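Side-chain contacts in putative L-alanine-DL-glutamate epimerase (Burkholderia xenovorans, PDB 3GO2), which probably acts as a magnesium-binding racemase or epimerase of the mandelate racemase/muconate lactonizing enzyme family: residues A[15-20]-A[135-140]; A[123-128]-A[318-323]; A[243-248]-A[288-293]; A[266-271]-A[275-280]. All blocks are in the same frame, centred on the assembly; numbering follows the deposited sequence.

Interaction 1 of 4, residues A[15-20]-A[135-140]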
# COMPACT_ATOMS: atom_id res chain seq x y z
N ALA A 15 -6.17 -29.06 -40.21
CA ALA A 15 -7.29 -28.12 -40.02
C ALA A 15 -7.12 -26.87 -40.91
O ALA A 15 -7.54 -25.77 -40.57
CB ALA A 15 -7.44 -27.75 -38.51
N GLY A 16 -6.49 -27.05 -42.07
CA GLY A 16 -6.43 -26.02 -43.11
C GLY A 16 -5.20 -25.17 -42.98
O GLY A 16 -4.20 -25.41 -43.66
N TRP A 17 -5.26 -24.18 -42.08
CA TRP A 17 -4.16 -23.24 -41.83
C TRP A 17 -3.44 -23.54 -40.52
O TRP A 17 -2.55 -22.82 -40.09
CB TRP A 17 -4.71 -21.81 -41.81
CG TRP A 17 -5.78 -21.61 -40.78
CD1 TRP A 17 -7.09 -21.95 -40.89
CD2 TRP A 17 -5.62 -21.03 -39.49
NE1 TRP A 17 -7.76 -21.62 -39.75
CE2 TRP A 17 -6.89 -21.06 -38.87
CE3 TRP A 17 -4.54 -20.50 -38.78
CZ2 TRP A 17 -7.11 -20.55 -37.59
CZ3 TRP A 17 -4.75 -19.99 -37.52
CH2 TRP A 17 -6.02 -20.03 -36.93
N ARG A 18 -3.85 -24.65 -39.89
CA ARG A 18 -3.31 -25.13 -38.67
C ARG A 18 -3.70 -26.61 -38.57
O ARG A 18 -4.42 -27.13 -39.41
CB ARG A 18 -3.88 -24.35 -37.48
CG ARG A 18 -5.39 -24.41 -37.42
CD ARG A 18 -5.95 -23.65 -36.21
NE ARG A 18 -7.41 -23.65 -36.26
CZ ARG A 18 -8.20 -23.14 -35.32
NH1 ARG A 18 -7.66 -22.55 -34.24
NH2 ARG A 18 -9.52 -23.20 -35.46
N ASN A 19 -3.24 -27.27 -37.52
CA ASN A 19 -3.64 -28.64 -37.26
C ASN A 19 -4.48 -28.71 -36.01
O ASN A 19 -4.41 -27.82 -35.15
CB ASN A 19 -2.42 -29.51 -37.06
CG ASN A 19 -1.57 -29.59 -38.31
OD1 ASN A 19 -2.11 -29.70 -39.42
ND2 ASN A 19 -0.26 -29.54 -38.15
N TYR A 20 -5.24 -29.79 -35.89
CA TYR A 20 -5.85 -30.14 -34.61
C TYR A 20 -5.03 -31.23 -33.98
O TYR A 20 -4.45 -32.05 -34.68
CB TYR A 20 -7.24 -30.70 -34.80
CG TYR A 20 -8.31 -29.76 -35.28
CD1 TYR A 20 -8.24 -28.38 -35.07
CD2 TYR A 20 -9.46 -30.27 -35.86
CE1 TYR A 20 -9.25 -27.55 -35.49
CE2 TYR A 20 -10.46 -29.45 -36.27
CZ TYR A 20 -10.36 -28.09 -36.08
OH TYR A 20 -11.41 -27.29 -36.48
N LYS A 135 -9.60 -19.31 -48.03
CA LYS A 135 -9.49 -20.63 -48.66
C LYS A 135 -10.34 -21.66 -47.92
O LYS A 135 -10.78 -22.66 -48.49
CB LYS A 135 -8.03 -21.07 -48.72
CG LYS A 135 -7.77 -22.55 -49.01
CD LYS A 135 -6.77 -22.80 -50.13
CE LYS A 135 -7.49 -22.99 -51.48
NZ LYS A 135 -6.70 -22.48 -52.66
N PHE A 136 -10.56 -21.41 -46.63
CA PHE A 136 -11.25 -22.40 -45.78
C PHE A 136 -12.61 -21.96 -45.28
O PHE A 136 -13.51 -22.80 -45.09
CB PHE A 136 -10.32 -22.76 -44.63
CG PHE A 136 -9.03 -23.32 -45.09
CD1 PHE A 136 -9.00 -24.58 -45.69
CD2 PHE A 136 -7.87 -22.60 -44.99
CE1 PHE A 136 -7.81 -25.11 -46.15
CE2 PHE A 136 -6.66 -23.14 -45.45
CZ PHE A 136 -6.65 -24.40 -46.03
N PHE A 137 -12.75 -20.66 -45.05
CA PHE A 137 -13.99 -20.09 -44.54
C PHE A 137 -14.45 -19.01 -45.49
O PHE A 137 -13.80 -17.97 -45.64
CB PHE A 137 -13.75 -19.46 -43.17
CG PHE A 137 -12.98 -20.33 -42.23
CD1 PHE A 137 -13.57 -21.47 -41.69
CD2 PHE A 137 -11.69 -20.03 -41.89
CE1 PHE A 137 -12.88 -22.28 -40.82
CE2 PHE A 137 -10.99 -20.85 -41.00
CZ PHE A 137 -11.60 -21.97 -40.47
N GLY A 138 -15.60 -19.26 -46.10
CA GLY A 138 -16.17 -18.32 -47.02
C GLY A 138 -17.55 -17.91 -46.56
O GLY A 138 -18.07 -18.49 -45.61
N PRO A 139 -18.15 -16.93 -47.25
CA PRO A 139 -17.53 -16.27 -48.40
C PRO A 139 -16.40 -15.35 -47.97
O PRO A 139 -16.50 -14.75 -46.89
CB PRO A 139 -18.68 -15.43 -48.98
CG PRO A 139 -19.57 -15.19 -47.84
CD PRO A 139 -19.48 -16.40 -46.97
N PRO A 140 -15.35 -15.22 -48.81
CA PRO A 140 -14.22 -14.35 -48.51
C PRO A 140 -14.70 -12.93 -48.24
O PRO A 140 -15.66 -12.47 -48.87
CB PRO A 140 -13.37 -14.38 -49.79
CG PRO A 140 -13.77 -15.67 -50.48
CD PRO A 140 -15.23 -15.83 -50.15

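Interaction 2 of 4, residues A[123-128]-A[318-323]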
# COMPACT_ATOMS: atom_id res chain seq x y z
N TRP A 123 -20.22 -15.24 -31.73
CA TRP A 123 -19.60 -15.74 -32.93
C TRP A 123 -18.25 -15.03 -33.06
O TRP A 123 -18.19 -13.82 -33.37
CB TRP A 123 -20.52 -15.47 -34.14
CG TRP A 123 -19.99 -15.79 -35.49
CD1 TRP A 123 -18.70 -16.08 -35.85
CD2 TRP A 123 -20.75 -15.81 -36.71
NE1 TRP A 123 -18.61 -16.27 -37.21
CE2 TRP A 123 -19.86 -16.11 -37.76
CE3 TRP A 123 -22.10 -15.61 -37.01
CZ2 TRP A 123 -20.28 -16.23 -39.11
CZ3 TRP A 123 -22.52 -15.73 -38.34
CH2 TRP A 123 -21.61 -16.03 -39.36
N SER A 124 -17.19 -15.79 -32.80
CA SER A 124 -15.84 -15.24 -32.74
C SER A 124 -15.15 -15.21 -34.09
O SER A 124 -15.61 -15.83 -35.06
CB SER A 124 -15.04 -16.03 -31.71
OG SER A 124 -13.87 -15.34 -31.30
N HIS A 125 -14.03 -14.49 -34.18
CA HIS A 125 -13.30 -14.36 -35.46
C HIS A 125 -14.23 -14.02 -36.61
O HIS A 125 -14.21 -14.66 -37.70
CB HIS A 125 -12.49 -15.61 -35.73
CG HIS A 125 -11.56 -15.94 -34.60
ND1 HIS A 125 -11.88 -16.84 -33.62
CD2 HIS A 125 -10.37 -15.38 -34.24
CE1 HIS A 125 -10.90 -16.87 -32.72
NE2 HIS A 125 -9.98 -16.00 -33.08
N CYS A 126 -15.02 -12.98 -36.36
CA CYS A 126 -16.12 -12.56 -37.22
C CYS A 126 -15.97 -11.08 -37.52
O CYS A 126 -16.37 -10.25 -36.70
CB CYS A 126 -17.43 -12.79 -36.49
SG CYS A 126 -18.90 -12.29 -37.48
N PRO A 127 -15.44 -10.73 -38.70
CA PRO A 127 -15.16 -11.53 -39.91
C PRO A 127 -13.72 -12.02 -40.09
O PRO A 127 -13.27 -12.34 -41.20
CB PRO A 127 -15.53 -10.54 -41.04
CG PRO A 127 -15.29 -9.17 -40.42
CD PRO A 127 -15.20 -9.29 -38.93
N THR A 128 -12.98 -12.10 -38.98
CA THR A 128 -11.57 -12.42 -39.02
C THR A 128 -11.20 -13.66 -39.84
O THR A 128 -10.26 -13.60 -40.64
CB THR A 128 -11.07 -12.56 -37.58
OG1 THR A 128 -11.47 -11.41 -36.84
CG2 THR A 128 -9.59 -12.79 -37.50
N HIS A 318 -12.19 -19.65 -23.48
CA HIS A 318 -11.48 -19.43 -24.72
C HIS A 318 -11.74 -20.66 -25.59
O HIS A 318 -11.39 -21.79 -25.24
CB HIS A 318 -10.00 -19.28 -24.42
CG HIS A 318 -9.19 -18.83 -25.57
ND1 HIS A 318 -7.83 -19.06 -25.64
CD2 HIS A 318 -9.51 -18.10 -26.68
CE1 HIS A 318 -7.35 -18.49 -26.73
NE2 HIS A 318 -8.35 -17.92 -27.39
N ASN A 319 -12.37 -20.44 -26.74
CA ASN A 319 -12.84 -21.57 -27.54
C ASN A 319 -12.82 -21.21 -29.00
O ASN A 319 -13.73 -20.55 -29.48
CB ASN A 319 -14.26 -21.93 -27.11
CG ASN A 319 -14.78 -23.15 -27.82
OD1 ASN A 319 -14.13 -24.18 -27.82
ND2 ASN A 319 -15.94 -23.03 -28.44
N PHE A 320 -11.78 -21.65 -29.70
CA PHE A 320 -11.60 -21.30 -31.11
C PHE A 320 -10.91 -22.42 -31.91
O PHE A 320 -10.16 -22.18 -32.86
CB PHE A 320 -10.90 -19.93 -31.24
CG PHE A 320 -9.43 -19.95 -30.98
CD1 PHE A 320 -8.52 -19.69 -32.03
CD2 PHE A 320 -8.92 -20.21 -29.72
CE1 PHE A 320 -7.15 -19.70 -31.78
CE2 PHE A 320 -7.55 -20.23 -29.49
CZ PHE A 320 -6.68 -19.99 -30.51
N TYR A 321 -11.20 -23.65 -31.52
CA TYR A 321 -10.55 -24.82 -32.07
C TYR A 321 -11.64 -25.70 -32.71
O TYR A 321 -12.61 -25.18 -33.29
CB TYR A 321 -9.84 -25.55 -30.93
CG TYR A 321 -9.04 -24.69 -29.95
CD1 TYR A 321 -7.73 -24.32 -30.25
CD2 TYR A 321 -9.59 -24.30 -28.70
CE1 TYR A 321 -6.95 -23.54 -29.32
CE2 TYR A 321 -8.84 -23.51 -27.77
CZ TYR A 321 -7.51 -23.15 -28.10
OH TYR A 321 -6.73 -22.41 -27.21
N GLY A 322 -11.51 -27.01 -32.58
CA GLY A 322 -12.47 -27.93 -33.19
C GLY A 322 -13.68 -28.22 -32.33
O GLY A 322 -13.84 -27.69 -31.22
N HIS A 323 -14.55 -29.10 -32.83
CA HIS A 323 -15.79 -29.41 -32.10
C HIS A 323 -15.55 -29.99 -30.73
O HIS A 323 -16.33 -29.75 -29.83
CB HIS A 323 -16.69 -30.39 -32.86
CG HIS A 323 -17.39 -29.80 -34.04
ND1 HIS A 323 -17.60 -28.45 -34.20
CD2 HIS A 323 -17.96 -30.40 -35.12
CE1 HIS A 323 -18.27 -28.24 -35.32
NE2 HIS A 323 -18.50 -29.41 -35.90

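Interaction 3 of 4, residues A[243-248]-A[288-293]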
# COMPACT_ATOMS: atom_id res chain seq x y z
N TRP A 243 -17.09 -5.84 -24.92
CA TRP A 243 -15.83 -5.79 -24.24
C TRP A 243 -14.71 -5.40 -25.21
O TRP A 243 -14.84 -5.55 -26.43
CB TRP A 243 -15.52 -7.09 -23.47
CG TRP A 243 -15.03 -8.32 -24.19
CD1 TRP A 243 -14.14 -8.40 -25.23
CD2 TRP A 243 -15.33 -9.66 -23.81
NE1 TRP A 243 -13.89 -9.72 -25.55
CE2 TRP A 243 -14.60 -10.52 -24.68
CE3 TRP A 243 -16.13 -10.24 -22.80
CZ2 TRP A 243 -14.67 -11.90 -24.58
CZ3 TRP A 243 -16.19 -11.61 -22.71
CH2 TRP A 243 -15.47 -12.43 -23.60
N VAL A 244 -13.61 -4.94 -24.62
CA VAL A 244 -12.34 -4.79 -25.34
C VAL A 244 -11.36 -5.72 -24.63
O VAL A 244 -11.14 -5.65 -23.43
CB VAL A 244 -11.81 -3.36 -25.31
CG1 VAL A 244 -10.45 -3.29 -26.03
CG2 VAL A 244 -12.80 -2.42 -25.93
N GLU A 245 -10.83 -6.65 -25.41
CA GLU A 245 -10.00 -7.73 -24.91
C GLU A 245 -8.54 -7.43 -25.15
O GLU A 245 -8.11 -7.16 -26.29
CB GLU A 245 -10.42 -9.01 -25.64
CG GLU A 245 -9.80 -10.27 -25.17
CD GLU A 245 -10.44 -11.52 -25.84
OE1 GLU A 245 -9.82 -12.59 -25.76
OE2 GLU A 245 -11.56 -11.44 -26.40
N ILE A 246 -7.78 -7.45 -24.05
CA ILE A 246 -6.37 -7.06 -24.06
C ILE A 246 -5.59 -8.10 -23.26
O ILE A 246 -5.82 -8.23 -22.07
CB ILE A 246 -6.16 -5.69 -23.40
CG1 ILE A 246 -6.90 -4.59 -24.18
CG2 ILE A 246 -4.64 -5.37 -23.30
CD1 ILE A 246 -6.89 -3.20 -23.52
N ASP A 247 -4.69 -8.82 -23.91
CA ASP A 247 -3.78 -9.73 -23.23
C ASP A 247 -2.54 -8.94 -22.82
O ASP A 247 -2.03 -8.12 -23.56
CB ASP A 247 -3.43 -10.91 -24.12
CG ASP A 247 -4.61 -11.74 -24.43
OD1 ASP A 247 -5.25 -12.25 -23.48
OD2 ASP A 247 -4.93 -11.86 -25.63
N SER A 248 -2.07 -9.20 -21.60
CA SER A 248 -0.96 -8.46 -21.03
C SER A 248 -0.31 -9.28 -19.95
O SER A 248 -1.01 -9.95 -19.16
CB SER A 248 -1.51 -7.17 -20.39
OG SER A 248 -0.46 -6.40 -19.83
N VAL A 288 -13.90 -8.89 -17.05
CA VAL A 288 -14.16 -10.31 -17.36
C VAL A 288 -12.87 -11.07 -17.48
O VAL A 288 -11.93 -10.59 -18.10
CB VAL A 288 -14.93 -10.42 -18.68
CG1 VAL A 288 -15.13 -11.89 -19.08
CG2 VAL A 288 -16.29 -9.68 -18.56
N ALA A 289 -12.81 -12.26 -16.88
CA ALA A 289 -11.66 -13.13 -16.99
C ALA A 289 -11.92 -14.24 -17.99
O ALA A 289 -12.87 -15.01 -17.82
CB ALA A 289 -11.24 -13.68 -15.62
N ILE A 290 -11.13 -14.28 -19.06
CA ILE A 290 -11.20 -15.35 -20.04
C ILE A 290 -10.34 -16.50 -19.55
O ILE A 290 -9.17 -16.29 -19.20
CB ILE A 290 -10.78 -14.87 -21.44
CG1 ILE A 290 -11.73 -13.75 -21.89
CG2 ILE A 290 -10.84 -16.05 -22.44
CD1 ILE A 290 -11.13 -12.87 -22.96
N VAL A 291 -10.91 -17.70 -19.47
CA VAL A 291 -10.20 -18.88 -18.96
C VAL A 291 -10.05 -19.87 -20.09
O VAL A 291 -11.03 -20.24 -20.72
CB VAL A 291 -10.96 -19.53 -17.81
CG1 VAL A 291 -10.21 -20.76 -17.30
CG2 VAL A 291 -11.19 -18.52 -16.64
N ASP A 292 -8.82 -20.27 -20.39
CA ASP A 292 -8.61 -21.29 -21.42
C ASP A 292 -8.57 -22.65 -20.72
O ASP A 292 -7.59 -23.02 -20.09
CB ASP A 292 -7.37 -21.02 -22.26
CG ASP A 292 -7.32 -21.88 -23.50
OD1 ASP A 292 -7.02 -21.38 -24.61
OD2 ASP A 292 -7.68 -23.07 -23.36
N THR A 293 -9.70 -23.35 -20.79
CA THR A 293 -9.86 -24.63 -20.13
C THR A 293 -9.19 -25.75 -20.93
O THR A 293 -8.90 -26.81 -20.39
CB THR A 293 -11.34 -25.01 -19.86
OG1 THR A 293 -11.94 -25.56 -21.03
CG2 THR A 293 -12.15 -23.81 -19.35

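Interaction 4 of 4, residues A[266-271]-A[275-280]. With MG (magnesium ion), chain C; MG (magnesium ion), chain B.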
# COMPACT_ATOMS: atom_id res chain seq x y z
N SER A 266 -11.69 -7.29 -20.94
CA SER A 266 -11.48 -8.70 -20.69
C SER A 266 -10.02 -9.06 -20.93
O SER A 266 -9.33 -8.41 -21.71
CB SER A 266 -12.40 -9.53 -21.56
OG SER A 266 -12.07 -9.36 -22.91
N SER A 267 -9.56 -10.09 -20.24
CA SER A 267 -8.18 -10.54 -20.39
C SER A 267 -8.05 -11.95 -19.84
O SER A 267 -9.03 -12.54 -19.39
CB SER A 267 -7.20 -9.60 -19.65
OG SER A 267 -5.86 -9.78 -20.06
N CYS A 268 -6.84 -12.47 -19.88
CA CYS A 268 -6.38 -13.63 -19.10
C CYS A 268 -6.40 -14.96 -19.87
O CYS A 268 -6.06 -15.97 -19.26
CB CYS A 268 -7.11 -13.81 -17.79
SG CYS A 268 -7.20 -12.33 -16.75
N GLU A 269 -6.75 -14.96 -21.16
CA GLU A 269 -6.91 -16.21 -21.89
C GLU A 269 -5.62 -17.02 -22.02
O GLU A 269 -5.68 -18.20 -22.39
CB GLU A 269 -7.49 -15.97 -23.29
CG GLU A 269 -6.50 -15.46 -24.32
CD GLU A 269 -7.14 -15.18 -25.65
OE1 GLU A 269 -6.41 -15.06 -26.62
OE2 GLU A 269 -8.37 -15.11 -25.74
N THR A 270 -4.48 -16.40 -21.72
CA THR A 270 -3.21 -17.06 -21.87
C THR A 270 -2.60 -17.48 -20.54
O THR A 270 -1.42 -17.87 -20.51
CB THR A 270 -2.19 -16.25 -22.70
OG1 THR A 270 -1.67 -15.15 -21.93
CG2 THR A 270 -2.81 -15.76 -24.00
N LEU A 271 -3.36 -17.35 -19.46
CA LEU A 271 -2.84 -17.57 -18.11
C LEU A 271 -3.22 -18.94 -17.54
O LEU A 271 -4.26 -19.53 -17.89
CB LEU A 271 -3.35 -16.49 -17.17
CG LEU A 271 -3.10 -15.05 -17.54
CD1 LEU A 271 -3.66 -14.11 -16.42
CD2 LEU A 271 -1.61 -14.80 -17.79
N ARG A 275 -2.74 -18.95 -9.42
CA ARG A 275 -1.53 -18.15 -9.20
C ARG A 275 -1.30 -17.06 -10.27
O ARG A 275 -0.87 -15.94 -9.94
CB ARG A 275 -0.26 -19.02 -9.14
CG ARG A 275 -0.11 -19.88 -7.92
CD ARG A 275 1.21 -20.66 -8.00
NE ARG A 275 1.51 -21.48 -6.82
CZ ARG A 275 1.12 -22.74 -6.62
NH1 ARG A 275 0.38 -23.39 -7.53
NH2 ARG A 275 1.46 -23.36 -5.50
N GLU A 276 -1.52 -17.37 -11.55
CA GLU A 276 -1.25 -16.39 -12.61
C GLU A 276 -2.38 -15.37 -12.74
O GLU A 276 -2.14 -14.24 -13.14
CB GLU A 276 -0.97 -17.05 -13.95
CG GLU A 276 0.38 -17.76 -13.98
CD GLU A 276 0.77 -18.25 -15.37
OE1 GLU A 276 0.03 -17.94 -16.34
OE2 GLU A 276 1.82 -18.94 -15.48
N PHE A 277 -3.61 -15.77 -12.38
CA PHE A 277 -4.75 -14.86 -12.47
C PHE A 277 -4.71 -13.85 -11.32
O PHE A 277 -5.15 -12.71 -11.48
CB PHE A 277 -6.08 -15.63 -12.42
CG PHE A 277 -6.50 -16.25 -13.73
CD1 PHE A 277 -7.54 -15.68 -14.47
CD2 PHE A 277 -5.90 -17.39 -14.24
CE1 PHE A 277 -7.97 -16.23 -15.69
CE2 PHE A 277 -6.33 -17.95 -15.45
CZ PHE A 277 -7.35 -17.35 -16.17
N LYS A 278 -4.20 -14.29 -10.17
CA LYS A 278 -4.29 -13.53 -8.94
C LYS A 278 -3.77 -12.10 -9.05
O LYS A 278 -4.45 -11.19 -8.60
CB LYS A 278 -3.62 -14.28 -7.79
CG LYS A 278 -3.54 -13.51 -6.47
CD LYS A 278 -2.93 -14.38 -5.36
CE LYS A 278 -2.22 -13.55 -4.31
NZ LYS A 278 -3.12 -12.52 -3.64
N PRO A 279 -2.56 -11.86 -9.62
CA PRO A 279 -2.11 -10.48 -9.67
C PRO A 279 -3.04 -9.53 -10.45
O PRO A 279 -3.14 -8.35 -10.10
CB PRO A 279 -0.73 -10.57 -10.35
CG PRO A 279 -0.38 -11.97 -10.34
CD PRO A 279 -1.53 -12.80 -10.08
N PHE A 280 -3.74 -10.04 -11.45
CA PHE A 280 -4.67 -9.25 -12.22
C PHE A 280 -5.88 -8.91 -11.39
O PHE A 280 -6.34 -7.76 -11.38
CB PHE A 280 -5.03 -9.96 -13.52
CG PHE A 280 -3.86 -10.10 -14.46
CD1 PHE A 280 -3.57 -9.12 -15.37
CD2 PHE A 280 -3.04 -11.22 -14.40
CE1 PHE A 280 -2.47 -9.23 -16.22
CE2 PHE A 280 -1.96 -11.36 -15.24
CZ PHE A 280 -1.68 -10.34 -16.17
MG MG C . 0.76 -17.18 -21.09
MG MG B . -8.59 -13.64 -27.84
O HOH W 1 -7.43 -14.39 -28.98
O HOH W 2 1.32 -16.76 -18.66
O HOH W 3 -7.33 -12.02 -26.63
O HOH W 4 2.40 -18.84 -20.72

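Interaction 1 of 4, residues A[15-20]-A[135-140]
Trp17 has its CG between the backbone N and the carbonyl carbon (chi1 58°), which lifts the indole to meet the rings of Phe136 and Phe137. Arg18 CD lies over one face of this indole, offset toward its rim. Phe136 has CG anti to its carbonyl carbon (chi1 -59°), and this lays its ring flat against the backbone at Gly16. The CA of Gly16 sits over one face of that ring, 3.6 Å from the centroid, and makes a CH-pi contact. Its nearest ring atom is Phe136 CZ, 3.3 Å from Gly16 CA. The opposite face of the Phe136 ring carries CG of Lys135 over its centre. Gly16 has no side chain, and this lets the phenyl come right down on the main chain. Separately, the backbone angles at Gly16 by themselves call for glycine. Phe136 CD2 also reaches the edge of the indole, 4.2 Å from Trp17 CD1.

Residues 15-20 turn the chain between strands 5-14 and 19-27. This hairpin belongs to the N-terminal capping domain of the enolase superfamily. Residues 135-140 belong to the loop between helices 128-132 and 144-156.

The five-membered ring of Trp17 and the Phe137 ring meet rim to rim, with planes at 75° and neither over the face of the other. Trp17 NE1 lies at the edge of the Phe137 ring, in its plane, 3.5 Å from Phe137 CE2. Trp129 stacks on Phe137 and meets Trp17 edge to face, while His133 stacks on Trp17. The side chain of Trp17 lies about 7 Å from those of His125 and Arg178, which are seen to bind 2-oxoglutarate in this protein, though none is bound here.

Interaction 2 of 4, residues A[123-128]-A[318-323]
The imidazole of His125 and the phenyl of Phe320 meet obliquely, with planes at 35° and centroids 5.6 Å apart, so they form neither a stack nor an edge-to-face pair. One face of the Phe320 ring is taken by Tyr321, whose CD1 lies 4.1 Å above it, offset toward the rim. In return Phe320 CD2 lies over a face of the Tyr321 ring.

The closest approach is made by His125 CE1, 3.4 Å from Phe320 CB. The same carbon stands 3.8 Å from Phe320 CD1, while His125 NE2 is 4.1 Å from that CD1. CB, CG and CD1 of Phe320 thus gather round His125 CE1. Phe320 has CG between its backbone N and carbonyl carbon (chi1 77°), which brings CB and CD1 to the histidine at once.

Residues 318-323 follow barrel strand 314-317. Residues 123-128 follow strand 118-123, whose last residue, Trp123, bonds through its backbone to Ala161 and Lys163. Each loop leads into a helix, and the two meet at the ligand pocket. His125 is seen to bind fumarate and 2-oxoglutarate in this protein, though neither is bound here. Its side chain is about 4 Å from that of Asn165, which also binds fumarate.

Phe320 gives His125 only van der Waals contact. The polar grip comes from Asp345 OD1, hydrogen-bonded to His125 ND1. Together these contacts would limit rotation of the imidazole, consistent with a ligand-binding side chain held in a set pose.

Interaction 3 of 4, residues A[243-248]-A[288-293]
Glu245 and Ile290 form the tight part of this contact. The methyl CD1 of Ile290 comes to 3.1 Å from Glu245 OE1 and 3.3 Å from Glu245 CD. The two side chains cross at about a right angle, so one methyl meets the carboxylate and also CG behind it. Glu245 has CG anti to its backbone N (chi1 -173°) and runs out extended, which carries the carboxylate up to that methyl.

The looser part involves Trp243. Its six-membered ring reaches Val288 and Ile290 obliquely, neither squarely by face nor by edge. Trp243 CZ3 is 3.8 Å from Val288 CG1, and Trp243 CZ2 is 4.0 Å from Ile290 CD1. This looser side does not face solvent: all four residues are buried. The indole NE1 gives a weak, bent hydrogen bond of 3.0 Å to Glu245 OE2. The stronger partner of that carboxylate is Lys163, whose NZ forms a salt bridge with OE2.

The strands do not pair directly. Their short axes come no closer than 9.8 Å and lie at 50°. Strand 265-267 runs between them, and Ser266 touches all four side chains. The contact therefore bridges two strands over their common neighbour.

Such packing belongs to the inside of the parallel barrel of the enolase superfamily. Glu245 shares a magnesium site with Asp219 and Glu269, one acidic residue from each of three successive strand regions. That trio is the familiar metal site of this superfamily.

Interaction 4 of 4, residues A[266-271]-A[275-280]
This contact lies within one beta-alpha-beta unit of the barrel. It joins the turn after strand 265-267 to helix 273-282, which leads on to strand 288-291. A type I turn from Cys268 to Leu271 makes the bend.

Cys268 and Leu271 face the helix. CB of Cys268 is 3.3 Å from Phe277 CE1, and its sulfur makes oblique contacts with the rings of Phe277 and Phe280. Leu271 fits between the same two rings. Leu271 CD1 lies over a face of Phe277 and comes to 3.4 Å from Phe280 CE2. Leu271 CB is 3.7 Å from Phe277 CE2. Leu271 has CG anti to its carbonyl carbon (chi1 -56°), which directs the branched end at the rings.

Glu276 sits beside this apolar patch. Glu276 OE1 lies 3.4 Å from Leu271 CA and accepts a hydrogen bond from the backbone N of Phe272. Glu276 OE1 also accepts a 2.9 Å hydrogen bond from the O of a water bound to the magnesium ion held by Thr270.

Glu269 and Thr270 point away from the helix. Glu269 OE2 binds one magnesium ion at 2.6 Å, in a site shared with Asp219 and Glu245. The carbonyl O of Thr270 binds the other at 2.4 Å, together with Tyr249 OH and the carbonyl O of Pro78 of a neighbouring subunit.

The turn thus has an apolar side and a metal side. Leu271 and Cys268 hold it to the helix, while Glu276 reaches the second magnesium ion through a bound water. The negative charge of Glu276 would probably favour the cation from this second shell.

In the fold
Interactions 3 and 4 are buried, and both involve the barrel sheet around strand 265-267. Interaction 4 is nested within the chain loop closed by interaction 3. Ser267 probably hydrogen-bonds through OG to Ile246 O and through its carbonyl to Ile290 N. Interactions 1 and 2 are partly buried. Interaction 1 lies farthest from the chain centre and rests on aromatic rings and a glycine. Interaction 2 is smaller, pairing a ligand-binding histidine with a phenylalanine. Arg18 NH2 hydrogen-bonds to Phe320 O and joins these two. Asp292 OD1 hydrogen-bonds to His318 and Tyr321, so interaction 2 also meets interaction 3. Magnesium is held by carboxylates in interactions 3 and 4 and by a carbonyl in interaction 4.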